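Local coordinates for phosphoethanolamine N-methyltransferase 1 (Haemonchus contortus, PDB 4KRG), which probably methylates phosphoethanolamine with S-adenosylmethionine as methyl donor, a reaction of nematode phosphocholine biosynthesis, at residues A[212-217]-A[235-240]; A[141-146]-A[154-159]; A[192-197]-A[330-335]. All coordinates share one frame; numbering follows the deposited sequence.

Overall arrangement
Contacts 1 and 2 meet in the methyltransferase sheet, where strand 231-240 lies beside strand 154-161; Thr236 O and Ile156 N, 2.9 Å apart, probably share a hydrogen bond there. Contact 2 packs a helix on that sheet and lies near the cofactor product, with the Phe142 side chain about 8 Å from S-adenosylhomocysteine; the Leu158 side chain is about 13 Å from the bound phosphoethanolamine (OPE). Helix 189-198 of contact 3 touches both others: Leu195 CD2 is 3.6 Å from Leu143 CD1, and Val213 packs against Leu196 and Arg197. From its other segment, Tyr335 OH reaches Ser216 OG of contact 1 at 2.8 Å.

Contact 1 of 3, residues A[212-217]-A[235-240]; sequences DVQWSC and LTKKVP
Asp212 and Lys237 form an antiparallel hydrogen-bonded pair: Asp212 N donates to Lys237 O at 2.7 Å, and Lys237 N donates to Asp212 O at 3.0 Å. Gln214 N adds a third backbone bond, to Leu235 O at 2.8 Å. The strands belong to the reversed end of a class I methyltransferase sheet, in which strand 231-240 runs antiparallel to both of its neighbours, 208-218 and 154-161. Gln214 has helical backbone angles (phi -72°, psi -31°), so the chain leaves the extended form there.

Among the apolar contacts, Trp215 and Leu235 come nearest, CZ2 to CB at 3.4 Å. A chi1 of 41° places CG of the tryptophan between the backbone N and the carbonyl carbon and brings one face of the indole over Leu235 N, which stands 3.7 Å from the ring plane, toward the rim. This buried nitrogen has no hydrogen-bond acceptor, and the broad indole shields it. On the opposite face of the sheet from Trp215 and Leu235, beta-branched Val213 and Thr236 suit the extended backbone; both Val213 methyls flank Thr236 OG1, CG1 at 3.8 Å, packed against helix 189-198.

A water links the long polar side chains, accepting from Gln214 NE2 at 3.2 Å and from Lys237 NZ at 3.1 Å at the end of an extended chain.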
loop_
_atom_site.group_PDB
_atom_site.type_symbol
_atom_site.label_atom_id
_atom_site.label_comp_id
_atom_site.label_asym_id
_atom_site.label_seq_id
_atom_site.Cartn_x
_atom_site.Cartn_y
_atom_site.Cartn_z
ATOM N N ASP A 212 -3.764 6.071 11.447
ATOM C CA ASP A 212 -3.747 6.859 10.224
ATOM C C ASP A 212 -2.775 6.182 9.264
ATOM O O ASP A 212 -1.553 6.341 9.400
ATOM C CB ASP A 212 -3.314 8.298 10.517
ATOM C CG ASP A 212 -3.189 9.146 9.261
ATOM O OD1 ASP A 212 -3.741 8.763 8.211
ATOM O OD2 ASP A 212 -2.543 10.211 9.322
ATOM N N VAL A 213 -3.312 5.404 8.318
ATOM C CA VAL A 213 -2.480 4.709 7.345
ATOM C C VAL A 213 -1.954 5.712 6.335
ATOM O O VAL A 213 -2.694 6.187 5.476
ATOM C CB VAL A 213 -3.236 3.598 6.620
ATOM C CG1 VAL A 213 -2.280 2.810 5.757
ATOM C CG2 VAL A 213 -3.890 2.680 7.619
ATOM N N GLN A 214 -0.670 6.030 6.441
ATOM C CA GLN A 214 -0.111 7.135 5.685
ATOM C C GLN A 214 0.018 6.829 4.193
ATOM O O GLN A 214 -0.081 7.726 3.356
ATOM C CB GLN A 214 1.229 7.557 6.281
ATOM C CG GLN A 214 1.102 8.053 7.718
ATOM C CD GLN A 214 1.971 9.266 8.007
ATOM O OE1 GLN A 214 3.053 9.417 7.442
ATOM N NE2 GLN A 214 1.500 10.131 8.894
ATOM N N TRP A 215 0.237 5.558 3.873
ATOM C CA TRP A 215 0.384 5.132 2.492
ATOM C C TRP A 215 0.374 3.633 2.367
ATOM O O TRP A 215 0.561 2.917 3.352
ATOM C CB TRP A 215 1.676 5.671 1.864
ATOM C CG TRP A 215 2.916 5.659 2.727
ATOM C CD1 TRP A 215 3.408 6.708 3.425
ATOM C CD2 TRP A 215 3.845 4.573 2.923
ATOM N NE1 TRP A 215 4.569 6.354 4.065
ATOM C CE2 TRP A 215 4.863 5.055 3.770
ATOM C CE3 TRP A 215 3.911 3.255 2.469
ATOM C CZ2 TRP A 215 5.937 4.259 4.176
ATOM C CZ3 TRP A 215 4.975 2.461 2.879
ATOM C CH2 TRP A 215 5.975 2.969 3.725
ATOM N N SER A 216 0.137 3.179 1.140
ATOM C CA SER A 216 0.375 1.802 0.743
ATOM C C SER A 216 1.244 1.840 -0.511
ATOM O O SER A 216 0.905 2.508 -1.486
ATOM C CB SER A 216 -0.944 1.103 0.433
ATOM O OG SER A 216 -0.740 -0.275 0.178
ATOM N N CYS A 217 2.360 1.124 -0.491
ATOM C CA CYS A 217 3.307 1.167 -1.597
ATOM C C CYS A 217 3.831 -0.223 -1.866
ATOM O O CYS A 217 3.861 -1.054 -0.970
ATOM C CB CYS A 217 4.486 2.074 -1.250
ATOM S SG CYS A 217 4.105 3.827 -1.085
ATOM N N LEU A 235 3.107 2.572 6.277
ATOM C CA LEU A 235 3.497 3.265 7.498
ATOM C C LEU A 235 2.230 3.858 8.094
ATOM O O LEU A 235 1.470 4.545 7.410
ATOM C CB LEU A 235 4.518 4.364 7.215
ATOM C CG LEU A 235 5.090 5.063 8.452
ATOM C CD1 LEU A 235 5.810 4.071 9.341
ATOM C CD2 LEU A 235 6.037 6.173 8.028
ATOM N N THR A 236 2.013 3.581 9.371
ATOM C CA THR A 236 0.748 3.861 10.029
ATOM C C THR A 236 0.983 4.544 11.379
ATOM O O THR A 236 1.830 4.114 12.164
ATOM C CB THR A 236 -0.029 2.553 10.211
ATOM O OG1 THR A 236 -0.297 1.985 8.924
ATOM C CG2 THR A 236 -1.326 2.796 10.914
ATOM N N LYS A 237 0.229 5.606 11.641
ATOM C CA LYS A 237 0.445 6.447 12.810
ATOM C C LYS A 237 -0.703 6.322 13.815
ATOM O O LYS A 237 -1.870 6.290 13.425
ATOM C CB LYS A 237 0.591 7.908 12.368
ATOM C CG LYS A 237 1.134 8.838 13.439
ATOM C CD LYS A 237 1.201 10.276 12.944
ATOM C CE LYS A 237 1.803 11.193 13.992
ATOM N NZ LYS A 237 1.787 12.605 13.525
ATOM N N LYS A 238 -0.366 6.255 15.103
ATOM C CA LYS A 238 -1.360 6.216 16.176
ATOM C C LYS A 238 -1.820 7.632 16.494
ATOM O O LYS A 238 -1.031 8.463 16.939
ATOM C CB LYS A 238 -0.771 5.566 17.431
ATOM C CG LYS A 238 -1.621 5.700 18.677
ATOM C CD LYS A 238 -0.935 5.049 19.864
ATOM C CE LYS A 238 -1.707 5.274 21.151
ATOM N NZ LYS A 238 -1.069 4.539 22.281
ATOM N N VAL A 239 -3.098 7.906 16.253
ATOM C CA VAL A 239 -3.644 9.249 16.406
ATOM C C VAL A 239 -4.977 9.201 17.153
ATOM O O VAL A 239 -5.633 8.166 17.188
ATOM C CB VAL A 239 -3.843 9.928 15.031
ATOM C CG1 VAL A 239 -2.517 10.069 14.299
ATOM C CG2 VAL A 239 -4.825 9.136 14.200
ATOM N N PRO A 240 -5.378 10.325 17.760
ATOM C CA PRO A 240 -6.612 10.304 18.550
ATOM C C PRO A 240 -7.861 10.084 17.695
ATOM O O PRO A 240 -7.931 10.581 16.574
ATOM C CB PRO A 240 -6.651 11.703 19.170
ATOM C CG PRO A 240 -5.226 12.192 19.116
ATOM C CD PRO A 240 -4.683 11.621 17.855
HETATM O O HOH W 1 2.675 12.674 10.513
#

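Contact 2 of 3, residues A[141-146]-A[154-159]; sequences EFLLNA and GYIHLR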
loop_
_atom_site.group_PDB
_atom_site.type_symbol
_atom_site.label_atom_id
_atom_site.label_comp_id
_atom_site.label_asym_id
_atom_site.label_seq_id
_atom_site.Cartn_x
_atom_site.Cartn_y
_atom_site.Cartn_z
ATOM N N GLU A 141 -5.286 -9.232 17.089
ATOM C CA GLU A 141 -4.765 -9.191 18.448
ATOM C C GLU A 141 -3.372 -8.572 18.488
ATOM O O GLU A 141 -3.052 -7.821 19.403
ATOM C CB GLU A 141 -4.780 -10.593 19.068
ATOM C CG GLU A 141 -6.194 -11.122 19.298
ATOM C CD GLU A 141 -6.223 -12.512 19.908
ATOM O OE1 GLU A 141 -7.279 -12.901 20.453
ATOM O OE2 GLU A 141 -5.198 -13.222 19.833
ATOM N N PHE A 142 -2.551 -8.872 17.489
ATOM C CA PHE A 142 -1.239 -8.248 17.392
ATOM C C PHE A 142 -1.359 -6.740 17.246
ATOM O O PHE A 142 -0.616 -5.989 17.874
ATOM C CB PHE A 142 -0.426 -8.812 16.222
ATOM C CG PHE A 142 0.839 -8.043 15.950
ATOM C CD1 PHE A 142 1.972 -8.249 16.726
ATOM C CD2 PHE A 142 0.890 -7.095 14.942
ATOM C CE1 PHE A 142 3.139 -7.534 16.488
ATOM C CE2 PHE A 142 2.049 -6.380 14.701
ATOM C CZ PHE A 142 3.176 -6.601 15.475
ATOM N N LEU A 143 -2.295 -6.295 16.412
ATOM C CA LEU A 143 -2.427 -4.869 16.118
ATOM C C LEU A 143 -3.006 -4.071 17.278
ATOM O O LEU A 143 -2.669 -2.904 17.462
ATOM C CB LEU A 143 -3.250 -4.646 14.851
ATOM C CG LEU A 143 -2.563 -5.107 13.565
ATOM C CD1 LEU A 143 -3.539 -5.091 12.402
ATOM C CD2 LEU A 143 -1.345 -4.248 13.256
ATOM N N LEU A 144 -3.877 -4.697 18.061
ATOM C CA LEU A 144 -4.378 -4.065 19.277
ATOM C C LEU A 144 -3.284 -3.984 20.346
ATOM O O LEU A 144 -3.266 -3.064 21.157
ATOM C CB LEU A 144 -5.616 -4.795 19.809
ATOM C CG LEU A 144 -6.893 -4.647 18.964
ATOM C CD1 LEU A 144 -7.978 -5.601 19.426
ATOM C CD2 LEU A 144 -7.407 -3.220 19.009
ATOM N N ASN A 145 -2.366 -4.946 20.336
ATOM C CA ASN A 145 -1.216 -4.914 21.238
ATOM C C ASN A 145 -0.227 -3.817 20.860
ATOM O O ASN A 145 0.258 -3.085 21.720
ATOM C CB ASN A 145 -0.515 -6.270 21.255
ATOM C CG ASN A 145 -0.932 -7.124 22.432
ATOM O OD1 ASN A 145 -1.147 -6.618 23.533
ATOM N ND2 ASN A 145 -1.056 -8.424 22.204
ATOM N N ALA A 146 0.069 -3.707 19.569
ATOM C CA ALA A 146 0.930 -2.645 19.073
ATOM C C ALA A 146 0.340 -1.306 19.468
ATOM O O ALA A 146 1.046 -0.385 19.856
ATOM C CB ALA A 146 1.066 -2.739 17.568
ATOM N N GLY A 154 3.149 7.730 17.760
ATOM C CA GLY A 154 3.974 6.588 17.407
ATOM C C GLY A 154 3.582 5.963 16.081
ATOM O O GLY A 154 2.488 6.186 15.581
ATOM N N TYR A 155 4.476 5.159 15.520
ATOM C CA TYR A 155 4.249 4.538 14.221
ATOM C C TYR A 155 4.405 3.027 14.273
ATOM O O TYR A 155 5.090 2.488 15.144
ATOM C CB TYR A 155 5.261 5.058 13.216
ATOM C CG TYR A 155 5.070 6.486 12.768
ATOM C CD1 TYR A 155 4.346 6.778 11.623
ATOM C CD2 TYR A 155 5.655 7.536 13.462
ATOM C CE1 TYR A 155 4.195 8.078 11.194
ATOM C CE2 TYR A 155 5.510 8.837 13.039
ATOM C CZ TYR A 155 4.783 9.102 11.905
ATOM O OH TYR A 155 4.641 10.396 11.485
ATOM N N ILE A 156 3.765 2.348 13.324
ATOM C CA ILE A 156 4.012 0.935 13.083
ATOM C C ILE A 156 4.280 0.742 11.596
ATOM O O ILE A 156 3.594 1.320 10.750
ATOM C CB ILE A 156 2.851 0.025 13.594
ATOM C CG1 ILE A 156 3.067 -1.427 13.169
ATOM C CG2 ILE A 156 1.491 0.531 13.132
ATOM C CD1 ILE A 156 2.071 -2.387 13.791
ATOM N N HIS A 157 5.313 -0.029 11.285
ATOM C CA HIS A 157 5.586 -0.393 9.907
ATOM C C HIS A 157 5.232 -1.859 9.712
ATOM O O HIS A 157 5.632 -2.711 10.506
ATOM C CB HIS A 157 7.060 -0.183 9.559
ATOM C CG HIS A 157 7.421 -0.670 8.188
ATOM N ND1 HIS A 157 7.753 -1.981 7.930
ATOM C CD2 HIS A 157 7.491 -0.018 7.004
ATOM C CE1 HIS A 157 8.014 -2.120 6.639
ATOM N NE2 HIS A 157 7.857 -0.947 6.057
ATOM N N LEU A 158 4.493 -2.147 8.644
ATOM C CA LEU A 158 4.212 -3.524 8.267
ATOM C C LEU A 158 4.510 -3.703 6.788
ATOM O O LEU A 158 4.379 -2.771 6.014
ATOM C CB LEU A 158 2.759 -3.866 8.557
ATOM C CG LEU A 158 2.353 -3.652 10.017
ATOM C CD1 LEU A 158 1.032 -2.907 10.089
ATOM C CD2 LEU A 158 2.249 -4.977 10.736
ATOM N N ARG A 159 4.929 -4.901 6.412
ATOM C CA ARG A 159 5.166 -5.243 5.018
ATOM C C ARG A 159 4.780 -6.698 4.850
ATOM O O ARG A 159 5.257 -7.557 5.592
ATOM C CB ARG A 159 6.639 -5.066 4.660
ATOM C CG ARG A 159 6.963 -5.473 3.226
ATOM C CD ARG A 159 7.483 -6.902 3.111
ATOM N NE ARG A 159 8.028 -7.143 1.777
ATOM C CZ ARG A 159 9.266 -6.825 1.409
ATOM N NH1 ARG A 159 10.102 -6.260 2.274
ATOM N NH2 ARG A 159 9.669 -7.074 0.173
#
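Ile156 CD1 is the point at which three side chains of helix 136-149 converge on strand 154-161. Leu143 CD2 and Ala146 CB each lie 3.9 Å from this methyl, and Phe142 CE2 approaches it at 4.1 Å. With CG1 anti to the backbone N (chi1 173°) and CD1 continuing the extended line (chi2 172°), the isoleucine points CD1 out from the strand toward the helix. Ala146 suits its place because a single methyl leaves room for that reach; the side chains of Leu143 and Ile156 cross at about a right angle.

Leu158, two residues along and on the same side of the strand, makes the second group of apolar contacts. Its branches divide the work: CD1 lies 4.2 Å from Leu143 CD2, and CD2 lies 4.2 Å from Phe142 CE2. The phenyl ring thus spans both strand residues, meeting their methyls obliquely, and also touches Val125.

Segments 141-146 and 154-159 run at 152°, nearly antiparallel, as expected in the beta-alpha-beta crossover of a Rossmann-like methyltransferase, where this helix connects the parallel strands 122-126 and 154-161. Across the sheet, Arg159 turns toward helix 38-50 and makes a salt bridge with Asp45.

Since only hydrocarbon groups meet here, the attachment rests on dispersion and the burial of apolar surface, with shape rather than bond direction setting how the helix lies.

Contact 3 of 3, residues A[192-197]-A[330-335]; sequences YIKLLR and TKEYLY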
loop_
_atom_site.group_PDB
_atom_site.type_symbol
_atom_site.label_atom_id
_atom_site.label_comp_id
_atom_site.label_asym_id
_atom_site.label_seq_id
_atom_site.Cartn_x
_atom_site.Cartn_y
_atom_site.Cartn_z
ATOM N N TYR A 192 -5.469 -5.515 4.614
ATOM C CA TYR A 192 -4.582 -4.940 5.600
ATOM C C TYR A 192 -4.931 -3.468 5.787
ATOM O O TYR A 192 -5.117 -3.016 6.909
ATOM C CB TYR A 192 -3.133 -5.129 5.179
ATOM C CG TYR A 192 -2.634 -6.552 5.308
ATOM C CD1 TYR A 192 -2.600 -7.184 6.547
ATOM C CD2 TYR A 192 -2.160 -7.250 4.203
ATOM C CE1 TYR A 192 -2.123 -8.476 6.677
ATOM C CE2 TYR A 192 -1.674 -8.540 4.328
ATOM C CZ TYR A 192 -1.661 -9.143 5.567
ATOM O OH TYR A 192 -1.195 -10.425 5.698
ATOM N N ILE A 193 -5.056 -2.731 4.686
ATOM C CA ILE A 193 -5.383 -1.304 4.759
ATOM C C ILE A 193 -6.701 -1.074 5.501
ATOM O O ILE A 193 -6.770 -0.251 6.409
ATOM C CB ILE A 193 -5.470 -0.653 3.362
ATOM C CG1 ILE A 193 -4.162 -0.846 2.591
ATOM C CG2 ILE A 193 -5.798 0.825 3.487
ATOM C CD1 ILE A 193 -4.306 -0.611 1.091
ATOM N N LYS A 194 -7.738 -1.815 5.127
ATOM C CA LYS A 194 -9.048 -1.651 5.754
ATOM C C LYS A 194 -9.038 -2.011 7.237
ATOM O O LYS A 194 -9.657 -1.323 8.043
ATOM C CB LYS A 194 -10.126 -2.435 4.997
ATOM C CG LYS A 194 -10.414 -1.878 3.602
ATOM C CD LYS A 194 -11.636 -2.517 2.951
ATOM C CE LYS A 194 -12.937 -2.015 3.561
ATOM N NZ LYS A 194 -13.064 -0.538 3.452
ATOM N N LEU A 195 -8.330 -3.076 7.598
ATOM C CA LEU A 195 -8.243 -3.459 9.008
ATOM C C LEU A 195 -7.601 -2.348 9.819
ATOM O O LEU A 195 -8.098 -1.975 10.866
ATOM C CB LEU A 195 -7.459 -4.759 9.185
ATOM C CG LEU A 195 -7.202 -5.153 10.645
ATOM C CD1 LEU A 195 -8.508 -5.233 11.418
ATOM C CD2 LEU A 195 -6.454 -6.465 10.736
ATOM N N LEU A 196 -6.503 -1.811 9.312
ATOM C CA LEU A 196 -5.790 -0.749 9.999
ATOM C C LEU A 196 -6.682 0.470 10.232
ATOM O O LEU A 196 -6.719 1.022 11.331
ATOM C CB LEU A 196 -4.527 -0.379 9.218
ATOM C CG LEU A 196 -3.409 -1.429 9.260
ATOM C CD1 LEU A 196 -2.411 -1.228 8.124
ATOM C CD2 LEU A 196 -2.696 -1.362 10.597
ATOM N N ARG A 197 -7.418 0.864 9.200
ATOM C CA ARG A 197 -8.285 2.036 9.271
ATOM C C ARG A 197 -9.480 1.806 10.190
ATOM O O ARG A 197 -10.022 2.749 10.758
ATOM C CB ARG A 197 -8.769 2.444 7.873
ATOM C CG ARG A 197 -7.662 2.894 6.923
ATOM C CD ARG A 197 -8.232 3.356 5.594
ATOM N NE ARG A 197 -8.946 4.624 5.721
ATOM C CZ ARG A 197 -9.794 5.110 4.819
ATOM N NH1 ARG A 197 -10.065 4.426 3.717
ATOM N NH2 ARG A 197 -10.386 6.277 5.027
ATOM N N THR A 330 -7.617 5.827 -4.180
ATOM C CA THR A 330 -8.104 6.111 -2.830
ATOM C C THR A 330 -9.114 5.074 -2.336
ATOM O O THR A 330 -9.526 5.107 -1.180
ATOM C CB THR A 330 -8.716 7.520 -2.703
ATOM O OG1 THR A 330 -9.924 7.593 -3.470
ATOM C CG2 THR A 330 -7.741 8.572 -3.191
ATOM N N LYS A 331 -9.510 4.161 -3.218
ATOM C CA LYS A 331 -10.420 3.080 -2.845
ATOM C C LYS A 331 -9.652 1.761 -2.717
ATOM O O LYS A 331 -9.145 1.242 -3.714
ATOM C CB LYS A 331 -11.536 2.937 -3.885
ATOM C CG LYS A 331 -12.265 4.231 -4.233
ATOM C CD LYS A 331 -13.487 4.455 -3.345
ATOM C CE LYS A 331 -14.398 5.559 -3.889
ATOM N NZ LYS A 331 -13.770 6.907 -3.852
ATOM N N GLU A 332 -9.568 1.232 -1.497
ATOM C CA GLU A 332 -8.772 0.033 -1.217
ATOM C C GLU A 332 -9.018 -1.132 -2.173
ATOM O O GLU A 332 -8.073 -1.761 -2.645
ATOM C CB GLU A 332 -8.994 -0.445 0.223
ATOM C CG GLU A 332 -8.499 0.511 1.287
ATOM C CD GLU A 332 -9.577 1.463 1.782
ATOM O OE1 GLU A 332 -10.546 1.718 1.041
ATOM O OE2 GLU A 332 -9.454 1.959 2.923
ATOM N N TYR A 333 -10.287 -1.417 -2.455
ATOM C CA TYR A 333 -10.640 -2.573 -3.269
ATOM C C TYR A 333 -10.215 -2.370 -4.706
ATOM O O TYR A 333 -9.871 -3.323 -5.400
ATOM C CB TYR A 333 -12.145 -2.814 -3.237
ATOM C CG TYR A 333 -12.682 -3.274 -1.904
ATOM C CD1 TYR A 333 -11.984 -4.183 -1.123
ATOM C CD2 TYR A 333 -13.894 -2.801 -1.434
ATOM C CE1 TYR A 333 -12.485 -4.607 0.095
ATOM C CE2 TYR A 333 -14.403 -3.218 -0.223
ATOM C CZ TYR A 333 -13.693 -4.120 0.540
ATOM O OH TYR A 333 -14.205 -4.528 1.748
ATOM N N LEU A 334 -10.253 -1.120 -5.148
ATOM C CA LEU A 334 -9.947 -0.790 -6.533
ATOM C C LEU A 334 -8.433 -0.688 -6.710
ATOM O O LEU A 334 -7.889 -1.044 -7.750
ATOM C CB LEU A 334 -10.685 0.488 -6.945
ATOM C CG LEU A 334 -12.175 0.430 -6.573
ATOM C CD1 LEU A 334 -12.928 1.679 -6.965
ATOM C CD2 LEU A 334 -12.841 -0.775 -7.177
ATOM N N TYR A 335 -7.753 -0.242 -5.663
ATOM C CA TYR A 335 -6.295 -0.256 -5.634
ATOM C C TYR A 335 -5.768 -1.684 -5.772
ATOM O O TYR A 335 -4.834 -1.931 -6.537
ATOM C CB TYR A 335 -5.799 0.411 -4.349
ATOM C CG TYR A 335 -4.377 0.108 -3.908
ATOM C CD1 TYR A 335 -3.284 0.671 -4.553
ATOM C CD2 TYR A 335 -4.141 -0.678 -2.790
ATOM C CE1 TYR A 335 -1.988 0.414 -4.118
ATOM C CE2 TYR A 335 -2.857 -0.936 -2.341
ATOM C CZ TYR A 335 -1.786 -0.392 -3.007
ATOM O OH TYR A 335 -0.517 -0.651 -2.548
HETATM O O HOH W 2 -13.193 0.977 1.167
HETATM O O HOH W 3 -12.323 3.315 1.719
#
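A salt bridge over an apolar base, Arg197 with Glu332, joins helix 189-198, which covers the methyltransferase sheet, to the first turn of helix 332-345. This turn follows strand 324-329 in the second half of the chain, so the contact ties the Rossmann-like methyltransferase fold to the C-terminal half, consistent with a di-domain enzyme.

Arg197 NH1 donates to Glu332 OE2 at 2.7 Å on the syn side, though 29° out of the carboxylate plane; the guanidinium and carboxylate planes are 24° apart. The bend at chi2 (93°) turns the glutamate's carboxylate toward the arginine. Its place just after the N-cap Lys331 also suits an anion, which the helix dipole probably favours. Arg197 NH2 has a second acidic partner, Glu356.

Alongside the salt bridge, Ile193 CG2 packs on Glu332 CG at 3.5 Å, and Ile193 CD1 meets Tyr335 CE2 at 3.7 Å; Tyr335 OH is hydrogen-bonded to Ser216. Lys194 crosses Tyr333 at about a right angle, Lys194 CE lying 3.3 Å from Tyr333 OH, a hydroxyl bonded to Glu263. Bends at chi3 and chi4 lead Lys194 NZ to a water that accepts from it at 2.7 Å and donates to Glu332 OE1 at 2.8 Å.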